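Local atomic coordinates of kojibiose phosphorylase (PDB entry 6W0P), a protein that belongs to glycoside hydrolase family 65, whose members join an N-terminal beta-sandwich domain to a helical (alpha/alpha)6-barrel catalytic domain. Residues A[46-52]-A[102-107]; A[297-303]-A[314-319]; A[358-362]-A[673-678]. One frame throughout, in Å; residues are numbered along the deposited sequence.

In the fold
The three contacts fall into two groups in space. Contact 1 joins two loops of the N-terminal beta-sandwich, on the opposite side of the chain's centre from contact 3; their centres lie about 40 Å apart, and the centre of contact 1 is about 34 Å from that of contact 2. Contacts 2 and 3 are neighbours in the helical part of the protein, with centres about 11 Å apart. Their side chains form a continuous apolar layer: I314 CD1 lies 3.7 Å from I676 CD1, and L318 CD2 is likewise 3.7 Å from F359 CE1, so helix 308-324 packs on both 666-680 and 351-361. W673 of contact 3 also touches I302, in the loop after helix 282-300.

Contact 1 of 3, residues A[46-52]-A[102-107]; sequences FDETYSG and ELDLNK
D104 and S51 grip each other where two irregular loops of the N-terminal beta-sandwich domain meet, one following strand 40-42 and the other strand 101-102. From CB, which sits 3.6 Å from T49 O, the D104 side chain runs away from its own backbone N (chi1 177°) and brings its carboxylate against the backbone of 49-51. D104 OD1 accepts two N-H groups from opposite faces of the carboxylate plane: S51 N at 3.3 Å and N106 N of its own loop at 3.2 Å. The second bond closes an Asx turn, for which a short acidic side chain is well suited. D104 OD2 takes the hydroxyl of S51, 2.7 Å from S51 OG. That hydroxyl in turn accepts from N106 ND2, so a small serine relays between carboxylate and amide.

Elsewhere, T49 OG1 donates to E102 OE2 from above the carboxylate plane, and the same oxygen is salt-bridged to R95. A water collects E48 OE2, T49 O and L105 N, linking backbone groups that do not meet directly; the E48 carboxylate has a stronger partner in R126.

On the inner side the packing is apolar. L105 lays CD1 3.8 Å from F46 CE2 and reaches F110 and F113 of strand 109-118, while L103 packs on F128 and W130 of strand 123-132, as leucines suit the interior of a sandwich. The Y50 ring crosses N106 at about a right angle, Y50 CE1 lying 3.8 Å from N106 CB. Beyond the ring, one water joins Y50 OH to N106 OD1, at 2.7 Å from each oxygen.

Contact 2 of 3, residues A[297-303]-A[314-319]; sequences YQKSDIL and IRYCLF
R315 reaches from its helix to D301 and closes a salt bridge side-on, using NE and NH2 on the two carboxylate oxygens. R315 NH2 meets the syn lone pair of D301 OD2 at 2.8 Å, nearly straight at 171°. R315 NE meets D301 OD1 at 3.0 Å, also from the syn side. Carboxylate and guanidinium planes are 30° apart, close enough to flat for both bonds to form together. The arginine chain leaves its helix extended and then bends at chi3 (-85°), which swings the guanidinium round to the aspartate. Two bonds fix the rotation of the group, and its remaining nitrogen, NH1, is held by P13 O. L303 CD2 lies at the guanidinium edge.

Y297 spans the gap beside this bridge. Its CE2 rests 3.8 Å from R315 CG, on the apolar part of the arginine chain. The hydroxyl meets F319 at the edge of its ring and at CB, and is hydrogen-bonded to L119 O; a tyrosine thus supplies both apolar ring carbons and a polar end.

Two helices consecutive in the chain pack against each other here: after helix 282-300 the chain passes through the short strand 303-305, and helix 308-324 comes back alongside, its residues 314-319 lying within the central catalytic domain of the family.

I302 and L318 fill the other side. L318 CD1 approaches S300 O at 3.3 Å and lies 4.0 Å from I302 CG1, the two side chains crossing at about a right angle. I302 CD1 packs 3.8 Å from I314 CG1. Branched aliphatic residues suit this place, where L318 also touches W673 and I302 meets F705 of strand 702-709.

Contact 3 of 3, residues A[358-362]-A[673-678]; sequences PFYLY and WMNIVY
F359 drives its ring edge into a face of W673, an edge-to-face (T-shaped) pair joining helices 351-361 and 666-680 in the helical barrel of this family. The planes stand at 88°, and F359 CD1 lies 3.6 Å from W673 CD1. Both side chains carry CG opposite their backbone N, at chi1 171° for F359 and 177° for W673; in W673 this turns the indole across the gap. Its six-membered ring then receives a CH-pi contact from F359 CA, which stands 3.9 Å from the ring centroid and almost on the normal. V677 CG2 covers the opposite face, so the large flat indole is clamped between the neighbouring helix and its own.

P358, compact and lacking an N-H, suits the kink in its helix. Its CB meets the sulfur of M674, SD, at 3.7 Å; the methionine chain bends at chi2 and chi3 to bring that polarisable atom alongside. CB also lies at the edge of the Y678 ring. Y362 brings CD2 to within 3.9 Å of W673 CH2. The two tyrosine hydroxyls share a water, 2.8 Å from Y362 OH and 2.7 Å from Y678 OH.

Contact 1 of 3, residues A[46-52]-A[102-107]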
loop_
_atom_site.group_PDB
_atom_site.type_symbol
_atom_site.label_atom_id
_atom_site.label_comp_id
_atom_site.label_asym_id
_atom_site.label_seq_id
_atom_site.Cartn_x
_atom_site.Cartn_y
_atom_site.Cartn_z
ATOM N N PHE A 46 -2.725 33.853 -16.876
ATOM C CA PHE A 46 -2.833 35.324 -16.998
ATOM C C PHE A 46 -1.634 35.987 -16.326
ATOM O O PHE A 46 -1.246 35.586 -15.219
ATOM C CB PHE A 46 -4.151 35.818 -16.390
ATOM C CG PHE A 46 -5.377 35.452 -17.188
ATOM C CD1 PHE A 46 -5.277 34.754 -18.387
ATOM C CD2 PHE A 46 -6.632 35.846 -16.763
ATOM C CE1 PHE A 46 -6.407 34.450 -19.136
ATOM C CE2 PHE A 46 -7.759 35.531 -17.506
ATOM C CZ PHE A 46 -7.646 34.844 -18.696
ATOM N N ASP A 47 -1.086 36.997 -16.994
ATOM C CA ASP A 47 0.073 37.789 -16.509
ATOM C C ASP A 47 -0.390 38.590 -15.293
ATOM O O ASP A 47 0.211 38.432 -14.237
ATOM C CB ASP A 47 0.598 38.685 -17.625
ATOM C CG ASP A 47 0.687 37.928 -18.934
ATOM O OD1 ASP A 47 1.785 37.437 -19.230
ATOM O OD2 ASP A 47 -0.357 37.810 -19.628
ATOM N N GLU A 48 -1.454 39.368 -15.453
ATOM C CA GLU A 48 -2.021 40.250 -14.400
ATOM C C GLU A 48 -2.601 39.379 -13.289
ATOM O O GLU A 48 -2.763 38.177 -13.524
ATOM C CB GLU A 48 -3.091 41.186 -14.973
ATOM C CG GLU A 48 -4.397 40.497 -15.372
ATOM C CD GLU A 48 -4.408 39.771 -16.712
ATOM O OE1 GLU A 48 -3.357 39.728 -17.362
ATOM O OE2 GLU A 48 -5.465 39.239 -17.097
ATOM N N THR A 49 -2.919 39.978 -12.142
ATOM C CA THR A 49 -3.686 39.324 -11.041
ATOM C C THR A 49 -4.940 38.635 -11.611
ATOM O O THR A 49 -5.681 39.254 -12.380
ATOM C CB THR A 49 -4.028 40.349 -9.953
ATOM O OG1 THR A 49 -2.788 40.764 -9.380
ATOM C CG2 THR A 49 -4.949 39.810 -8.881
ATOM N N TYR A 50 -5.164 37.371 -11.264
ATOM C CA TYR A 50 -6.435 36.662 -11.563
ATOM C C TYR A 50 -6.853 35.901 -10.311
ATOM O O TYR A 50 -6.051 35.094 -9.791
ATOM C CB TYR A 50 -6.325 35.739 -12.781
ATOM C CG TYR A 50 -7.604 35.019 -13.156
ATOM C CD1 TYR A 50 -8.637 35.664 -13.817
ATOM C CD2 TYR A 50 -7.778 33.675 -12.872
ATOM C CE1 TYR A 50 -9.795 34.998 -14.190
ATOM C CE2 TYR A 50 -8.930 32.997 -13.230
ATOM C CZ TYR A 50 -9.944 33.656 -13.892
ATOM O OH TYR A 50 -11.078 32.968 -14.247
ATOM N N SER A 51 -8.058 36.198 -9.832
ATOM C CA SER A 51 -8.581 35.733 -8.523
ATOM C C SER A 51 -9.600 34.606 -8.762
ATOM O O SER A 51 -10.261 34.199 -7.805
ATOM C CB SER A 51 -9.160 36.888 -7.744
ATOM O OG SER A 51 -10.332 37.374 -8.381
ATOM N N GLY A 52 -9.727 34.129 -10.006
ATOM C CA GLY A 52 -10.483 32.906 -10.335
ATOM C C GLY A 52 -9.605 31.693 -10.101
ATOM O O GLY A 52 -8.455 31.894 -9.669
ATOM N N GLU A 102 -7.775 47.607 -9.788
ATOM C CA GLU A 102 -6.736 46.662 -10.283
ATOM C C GLU A 102 -7.338 45.807 -11.405
ATOM O O GLU A 102 -8.452 45.287 -11.226
ATOM C CB GLU A 102 -6.151 45.751 -9.202
ATOM C CG GLU A 102 -4.921 45.009 -9.721
ATOM C CD GLU A 102 -4.205 44.062 -8.771
ATOM O OE1 GLU A 102 -4.577 44.025 -7.568
ATOM O OE2 GLU A 102 -3.252 43.382 -9.229
ATOM N N LEU A 103 -6.617 45.653 -12.508
ATOM C CA LEU A 103 -7.010 44.708 -13.588
ATOM C C LEU A 103 -7.013 43.272 -13.034
ATOM O O LEU A 103 -5.958 42.786 -12.567
ATOM C CB LEU A 103 -6.066 44.854 -14.784
ATOM C CG LEU A 103 -6.386 43.975 -15.992
ATOM C CD1 LEU A 103 -7.754 44.286 -16.575
ATOM C CD2 LEU A 103 -5.327 44.150 -17.059
ATOM N N ASP A 104 -8.183 42.639 -13.069
ATOM C CA ASP A 104 -8.412 41.219 -12.704
ATOM C C ASP A 104 -9.679 40.768 -13.430
ATOM O O ASP A 104 -10.764 41.311 -13.084
ATOM C CB ASP A 104 -8.559 41.064 -11.186
ATOM C CG ASP A 104 -8.880 39.640 -10.755
ATOM O OD1 ASP A 104 -8.906 38.766 -11.640
ATOM O OD2 ASP A 104 -9.095 39.420 -9.540
ATOM N N LEU A 105 -9.568 39.863 -14.407
ATOM C CA LEU A 105 -10.701 39.550 -15.329
ATOM C C LEU A 105 -11.782 38.743 -14.600
ATOM O O LEU A 105 -12.863 38.643 -15.144
ATOM C CB LEU A 105 -10.195 38.809 -16.566
ATOM C CG LEU A 105 -9.309 39.620 -17.514
ATOM C CD1 LEU A 105 -9.058 38.838 -18.800
ATOM C CD2 LEU A 105 -9.909 40.977 -17.822
ATOM N N ASN A 106 -11.509 38.207 -13.409
ATOM C CA ASN A 106 -12.526 37.542 -12.545
ATOM C C ASN A 106 -13.424 38.596 -11.864
ATOM O O ASN A 106 -14.509 38.216 -11.436
ATOM C CB ASN A 106 -11.872 36.626 -11.504
ATOM C CG ASN A 106 -12.860 35.759 -10.745
ATOM O OD1 ASN A 106 -13.597 34.979 -11.344
ATOM N ND2 ASN A 106 -12.886 35.894 -9.424
ATOM N N LYS A 107 -13.009 39.865 -11.796
ATOM C CA LYS A 107 -13.762 40.956 -11.111
ATOM C C LYS A 107 -14.201 42.053 -12.091
ATOM O O LYS A 107 -15.345 42.461 -12.011
ATOM C CB LYS A 107 -12.923 41.535 -9.966
ATOM C CG LYS A 107 -12.799 40.613 -8.758
ATOM C CD LYS A 107 -11.967 41.182 -7.620
ATOM C CE LYS A 107 -11.705 40.147 -6.538
ATOM N NZ LYS A 107 -10.971 40.718 -5.380
HETATM O O HOH W 1 -7.166 38.711 -14.968
HETATM O O HOH W 2 -3.239 43.213 -12.206
HETATM O O HOH W 3 -13.307 34.511 -13.939
#

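Contact 2 of 3, residues A[297-303]-A[314-319]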
loop_
_atom_site.group_PDB
_atom_site.type_symbol
_atom_site.label_atom_id
_atom_site.label_comp_id
_atom_site.label_asym_id
_atom_site.label_seq_id
_atom_site.Cartn_x
_atom_site.Cartn_y
_atom_site.Cartn_z
ATOM N N TYR A 297 8.877 22.298 -39.215
ATOM C CA TYR A 297 7.675 21.994 -40.029
ATOM C C TYR A 297 8.133 21.443 -41.397
ATOM O O TYR A 297 7.437 20.544 -41.922
ATOM C CB TYR A 297 6.683 23.166 -40.080
ATOM C CG TYR A 297 5.885 23.368 -38.806
ATOM C CD1 TYR A 297 5.953 24.564 -38.109
ATOM C CD2 TYR A 297 5.092 22.362 -38.251
ATOM C CE1 TYR A 297 5.247 24.763 -36.934
ATOM C CE2 TYR A 297 4.374 22.545 -37.079
ATOM C CZ TYR A 297 4.445 23.758 -36.422
ATOM O OH TYR A 297 3.766 23.984 -35.270
ATOM N N GLN A 298 9.279 21.901 -41.921
ATOM C CA GLN A 298 9.876 21.410 -43.190
ATOM C C GLN A 298 10.267 19.931 -43.023
ATOM O O GLN A 298 10.245 19.197 -44.041
ATOM C CB GLN A 298 11.119 22.209 -43.602
ATOM C CG GLN A 298 10.815 23.552 -44.243
ATOM C CD GLN A 298 9.877 23.457 -45.424
ATOM O OE1 GLN A 298 9.985 22.546 -46.258
ATOM N NE2 GLN A 298 8.950 24.409 -45.512
ATOM N N LYS A 299 10.609 19.530 -41.795
ATOM C CA LYS A 299 11.090 18.172 -41.474
ATOM C C LYS A 299 9.900 17.247 -41.180
ATOM O O LYS A 299 10.002 16.045 -41.528
ATOM C CB LYS A 299 12.161 18.234 -40.379
ATOM C CG LYS A 299 13.537 18.666 -40.899
ATOM C CD LYS A 299 14.703 18.364 -39.997
ATOM C CE LYS A 299 14.482 18.855 -38.575
ATOM N NZ LYS A 299 15.616 18.536 -37.642
ATOM N N SER A 300 8.803 17.745 -40.608
ATOM C CA SER A 300 7.825 16.848 -39.953
ATOM C C SER A 300 6.358 17.250 -40.147
ATOM O O SER A 300 5.502 16.450 -39.677
ATOM C CB SER A 300 8.168 16.702 -38.490
ATOM O OG SER A 300 9.539 16.345 -38.323
ATOM N N ASP A 301 6.041 18.379 -40.804
ATOM C CA ASP A 301 4.631 18.864 -40.886
ATOM C C ASP A 301 3.768 17.762 -41.506
ATOM O O ASP A 301 4.268 17.043 -42.370
ATOM C CB ASP A 301 4.463 20.167 -41.670
ATOM C CG ASP A 301 3.112 20.810 -41.435
ATOM O OD1 ASP A 301 2.656 20.824 -40.274
ATOM O OD2 ASP A 301 2.510 21.279 -42.420
ATOM N N ILE A 302 2.545 17.588 -41.007
ATOM C CA ILE A 302 1.544 16.653 -41.584
ATOM C C ILE A 302 0.374 17.467 -42.134
ATOM O O ILE A 302 -0.129 18.318 -41.397
ATOM C CB ILE A 302 1.090 15.634 -40.533
ATOM C CG1 ILE A 302 2.245 14.739 -40.104
ATOM C CG2 ILE A 302 -0.105 14.839 -41.029
ATOM C CD1 ILE A 302 1.809 13.691 -39.153
ATOM N N LEU A 303 -0.011 17.224 -43.387
ATOM C CA LEU A 303 -1.178 17.877 -44.013
ATOM C C LEU A 303 -2.342 16.901 -43.938
ATOM O O LEU A 303 -2.133 15.718 -44.210
ATOM C CB LEU A 303 -0.896 18.231 -45.472
ATOM C CG LEU A 303 0.205 19.248 -45.746
ATOM C CD1 LEU A 303 0.308 19.510 -47.248
ATOM C CD2 LEU A 303 -0.087 20.541 -45.034
ATOM N N ILE A 314 -3.491 17.744 -35.462
ATOM C CA ILE A 314 -2.149 17.149 -35.717
ATOM C C ILE A 314 -1.069 18.242 -35.626
ATOM O O ILE A 314 0.034 17.952 -35.121
ATOM C CB ILE A 314 -2.066 16.380 -37.047
ATOM C CG1 ILE A 314 -0.787 15.554 -37.084
ATOM C CG2 ILE A 314 -2.171 17.287 -38.267
ATOM C CD1 ILE A 314 -0.594 14.683 -35.875
ATOM N N ARG A 315 -1.338 19.442 -36.122
ATOM C CA ARG A 315 -0.300 20.498 -36.133
ATOM C C ARG A 315 -0.111 20.989 -34.695
ATOM O O ARG A 315 1.036 21.222 -34.284
ATOM C CB ARG A 315 -0.647 21.583 -37.152
ATOM C CG ARG A 315 0.579 22.409 -37.499
ATOM C CD ARG A 315 0.298 23.380 -38.612
ATOM N NE ARG A 315 0.458 22.760 -39.909
ATOM C CZ ARG A 315 -0.451 22.720 -40.875
ATOM N NH1 ARG A 315 -1.667 23.231 -40.699
ATOM N NH2 ARG A 315 -0.126 22.137 -42.019
ATOM N N TYR A 316 -1.189 21.023 -33.915
ATOM C CA TYR A 316 -1.075 21.344 -32.477
ATOM C C TYR A 316 -0.154 20.304 -31.826
ATOM O O TYR A 316 0.765 20.702 -31.057
ATOM C CB TYR A 316 -2.458 21.439 -31.813
ATOM C CG TYR A 316 -2.365 21.681 -30.332
ATOM C CD1 TYR A 316 -2.049 22.931 -29.825
ATOM C CD2 TYR A 316 -2.516 20.642 -29.439
ATOM C CE1 TYR A 316 -1.921 23.144 -28.464
ATOM C CE2 TYR A 316 -2.419 20.841 -28.076
ATOM C CZ TYR A 316 -2.105 22.094 -27.583
ATOM O OH TYR A 316 -1.972 22.259 -26.240
ATOM N N CYS A 317 -0.420 19.009 -32.067
ATOM C CA CYS A 317 0.363 17.871 -31.497
ATOM C C CYS A 317 1.844 17.992 -31.893
ATOM O O CYS A 317 2.704 17.907 -31.006
ATOM C CB CYS A 317 -0.186 16.516 -31.944
ATOM S SG CYS A 317 -1.813 16.130 -31.244
ATOM N N LEU A 318 2.148 18.219 -33.168
ATOM C CA LEU A 318 3.549 18.413 -33.617
ATOM C C LEU A 318 4.162 19.619 -32.867
ATOM O O LEU A 318 5.331 19.525 -32.426
ATOM C CB LEU A 318 3.617 18.579 -35.137
ATOM C CG LEU A 318 3.089 17.387 -35.937
ATOM C CD1 LEU A 318 3.419 17.526 -37.412
ATOM C CD2 LEU A 318 3.629 16.067 -35.405
ATOM N N PHE A 319 3.397 20.695 -32.710
ATOM C CA PHE A 319 3.866 21.925 -32.027
ATOM C C PHE A 319 4.334 21.582 -30.613
ATOM O O PHE A 319 5.450 21.994 -30.236
ATOM C CB PHE A 319 2.787 23.005 -32.063
ATOM C CG PHE A 319 3.170 24.247 -31.303
ATOM C CD1 PHE A 319 3.949 25.218 -31.902
ATOM C CD2 PHE A 319 2.790 24.410 -29.988
ATOM C CE1 PHE A 319 4.327 26.346 -31.197
ATOM C CE2 PHE A 319 3.149 25.551 -29.290
ATOM C CZ PHE A 319 3.924 26.509 -29.890
#

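Contact 3 of 3, residues A[358-362]-A[673-678]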
loop_
_atom_site.group_PDB
_atom_site.type_symbol
_atom_site.label_atom_id
_atom_site.label_comp_id
_atom_site.label_asym_id
_atom_site.label_seq_id
_atom_site.Cartn_x
_atom_site.Cartn_y
_atom_site.Cartn_z
ATOM N N PRO A 358 10.011 7.591 -31.289
ATOM C CA PRO A 358 9.996 7.484 -32.749
ATOM C C PRO A 358 9.805 8.805 -33.509
ATOM O O PRO A 358 10.425 9.007 -34.522
ATOM C CB PRO A 358 8.795 6.568 -32.985
ATOM C CG PRO A 358 8.780 5.684 -31.768
ATOM C CD PRO A 358 9.076 6.647 -30.651
ATOM N N PHE A 359 8.968 9.706 -33.005
ATOM C CA PHE A 359 8.820 11.040 -33.641
ATOM C C PHE A 359 10.219 11.675 -33.768
ATOM O O PHE A 359 10.546 12.242 -34.832
ATOM C CB PHE A 359 7.853 11.936 -32.866
ATOM C CG PHE A 359 7.860 13.354 -33.366
ATOM C CD1 PHE A 359 7.119 13.714 -34.480
ATOM C CD2 PHE A 359 8.641 14.318 -32.755
ATOM C CE1 PHE A 359 7.164 15.011 -34.970
ATOM C CE2 PHE A 359 8.667 15.623 -33.229
ATOM C CZ PHE A 359 7.929 15.964 -34.335
ATOM N N TYR A 360 11.031 11.605 -32.710
ATOM C CA TYR A 360 12.368 12.270 -32.670
ATOM C C TYR A 360 13.358 11.529 -33.583
ATOM O O TYR A 360 14.182 12.197 -34.201
ATOM C CB TYR A 360 12.858 12.465 -31.229
ATOM C CG TYR A 360 11.908 13.315 -30.421
ATOM C CD1 TYR A 360 11.876 14.697 -30.560
ATOM C CD2 TYR A 360 11.030 12.736 -29.516
ATOM C CE1 TYR A 360 10.982 15.474 -29.840
ATOM C CE2 TYR A 360 10.125 13.498 -28.793
ATOM C CZ TYR A 360 10.099 14.874 -28.954
ATOM O OH TYR A 360 9.198 15.620 -28.232
ATOM N N LEU A 361 13.269 10.201 -33.668
ATOM C CA LEU A 361 14.158 9.353 -34.500
ATOM C C LEU A 361 14.054 9.784 -35.965
ATOM O O LEU A 361 15.066 9.736 -36.647
ATOM C CB LEU A 361 13.779 7.881 -34.335
ATOM C CG LEU A 361 14.286 7.216 -33.060
ATOM C CD1 LEU A 361 13.642 5.853 -32.877
ATOM C CD2 LEU A 361 15.808 7.109 -33.036
ATOM N N TYR A 362 12.869 10.213 -36.410
ATOM C CA TYR A 362 12.569 10.521 -37.829
ATOM C C TYR A 362 12.620 12.026 -38.108
ATOM O O TYR A 362 12.423 12.387 -39.272
ATOM C CB TYR A 362 11.224 9.905 -38.216
ATOM C CG TYR A 362 11.284 8.416 -38.404
ATOM C CD1 TYR A 362 11.828 7.868 -39.554
ATOM C CD2 TYR A 362 10.819 7.553 -37.423
ATOM C CE1 TYR A 362 11.889 6.499 -39.724
ATOM C CE2 TYR A 362 10.862 6.179 -37.582
ATOM C CZ TYR A 362 11.418 5.653 -38.734
ATOM O OH TYR A 362 11.503 4.300 -38.896
ATOM N N TRP A 673 0.841 11.198 -33.921
ATOM C CA TRP A 673 1.850 11.121 -34.997
ATOM C C TRP A 673 2.055 9.649 -35.354
ATOM O O TRP A 673 2.060 9.329 -36.542
ATOM C CB TRP A 673 3.165 11.778 -34.585
ATOM C CG TRP A 673 4.220 11.651 -35.639
ATOM C CD1 TRP A 673 4.461 12.519 -36.656
ATOM C CD2 TRP A 673 5.159 10.579 -35.795
ATOM N NE1 TRP A 673 5.509 12.081 -37.415
ATOM C CE2 TRP A 673 5.963 10.898 -36.908
ATOM C CE3 TRP A 673 5.433 9.408 -35.080
ATOM C CZ2 TRP A 673 6.985 10.063 -37.352
ATOM C CZ3 TRP A 673 6.443 8.585 -35.517
ATOM C CH2 TRP A 673 7.214 8.913 -36.635
ATOM N N MET A 674 2.231 8.806 -34.343
ATOM C CA MET A 674 2.472 7.353 -34.506
ATOM C C MET A 674 1.313 6.708 -35.268
ATOM O O MET A 674 1.590 5.938 -36.213
ATOM C CB MET A 674 2.572 6.675 -33.142
ATOM C CG MET A 674 3.646 7.267 -32.297
ATOM S SD MET A 674 5.093 6.284 -32.519
ATOM C CE MET A 674 4.721 4.894 -31.463
ATOM N N ASN A 675 0.078 6.987 -34.822
ATOM C CA ASN A 675 -1.159 6.462 -35.448
ATOM C C ASN A 675 -1.162 6.832 -36.939
ATOM O O ASN A 675 -1.609 5.982 -37.757
ATOM C CB ASN A 675 -2.441 6.918 -34.757
ATOM C CG ASN A 675 -3.551 5.889 -34.853
ATOM O OD1 ASN A 675 -4.349 5.767 -33.926
ATOM N ND2 ASN A 675 -3.643 5.176 -35.977
ATOM N N ILE A 676 -0.671 8.023 -37.302
ATOM C CA ILE A 676 -0.692 8.489 -38.725
ATOM C C ILE A 676 0.416 7.765 -39.508
ATOM O O ILE A 676 0.072 7.164 -40.552
ATOM C CB ILE A 676 -0.618 10.026 -38.818
ATOM C CG1 ILE A 676 -1.932 10.660 -38.331
ATOM C CG2 ILE A 676 -0.254 10.446 -40.236
ATOM C CD1 ILE A 676 -1.927 12.201 -38.238
ATOM N N VAL A 677 1.656 7.729 -38.996
ATOM C CA VAL A 677 2.850 7.289 -39.785
ATOM C C VAL A 677 3.064 5.767 -39.683
ATOM O O VAL A 677 3.273 5.132 -40.744
ATOM C CB VAL A 677 4.104 8.093 -39.416
ATOM C CG1 VAL A 677 5.337 7.568 -40.112
ATOM C CG2 VAL A 677 3.937 9.565 -39.742
ATOM N N TYR A 678 3.012 5.171 -38.499
ATOM C CA TYR A 678 3.070 3.697 -38.333
ATOM C C TYR A 678 1.740 3.058 -38.748
ATOM O O TYR A 678 1.755 1.935 -39.262
ATOM C CB TYR A 678 3.419 3.293 -36.904
ATOM C CG TYR A 678 4.863 3.510 -36.541
ATOM C CD1 TYR A 678 5.878 2.824 -37.189
ATOM C CD2 TYR A 678 5.226 4.387 -35.534
ATOM C CE1 TYR A 678 7.216 3.015 -36.866
ATOM C CE2 TYR A 678 6.557 4.583 -35.192
ATOM C CZ TYR A 678 7.555 3.910 -35.874
ATOM O OH TYR A 678 8.852 4.082 -35.496
HETATM O O HOH W 4 10.735 2.652 -36.736
#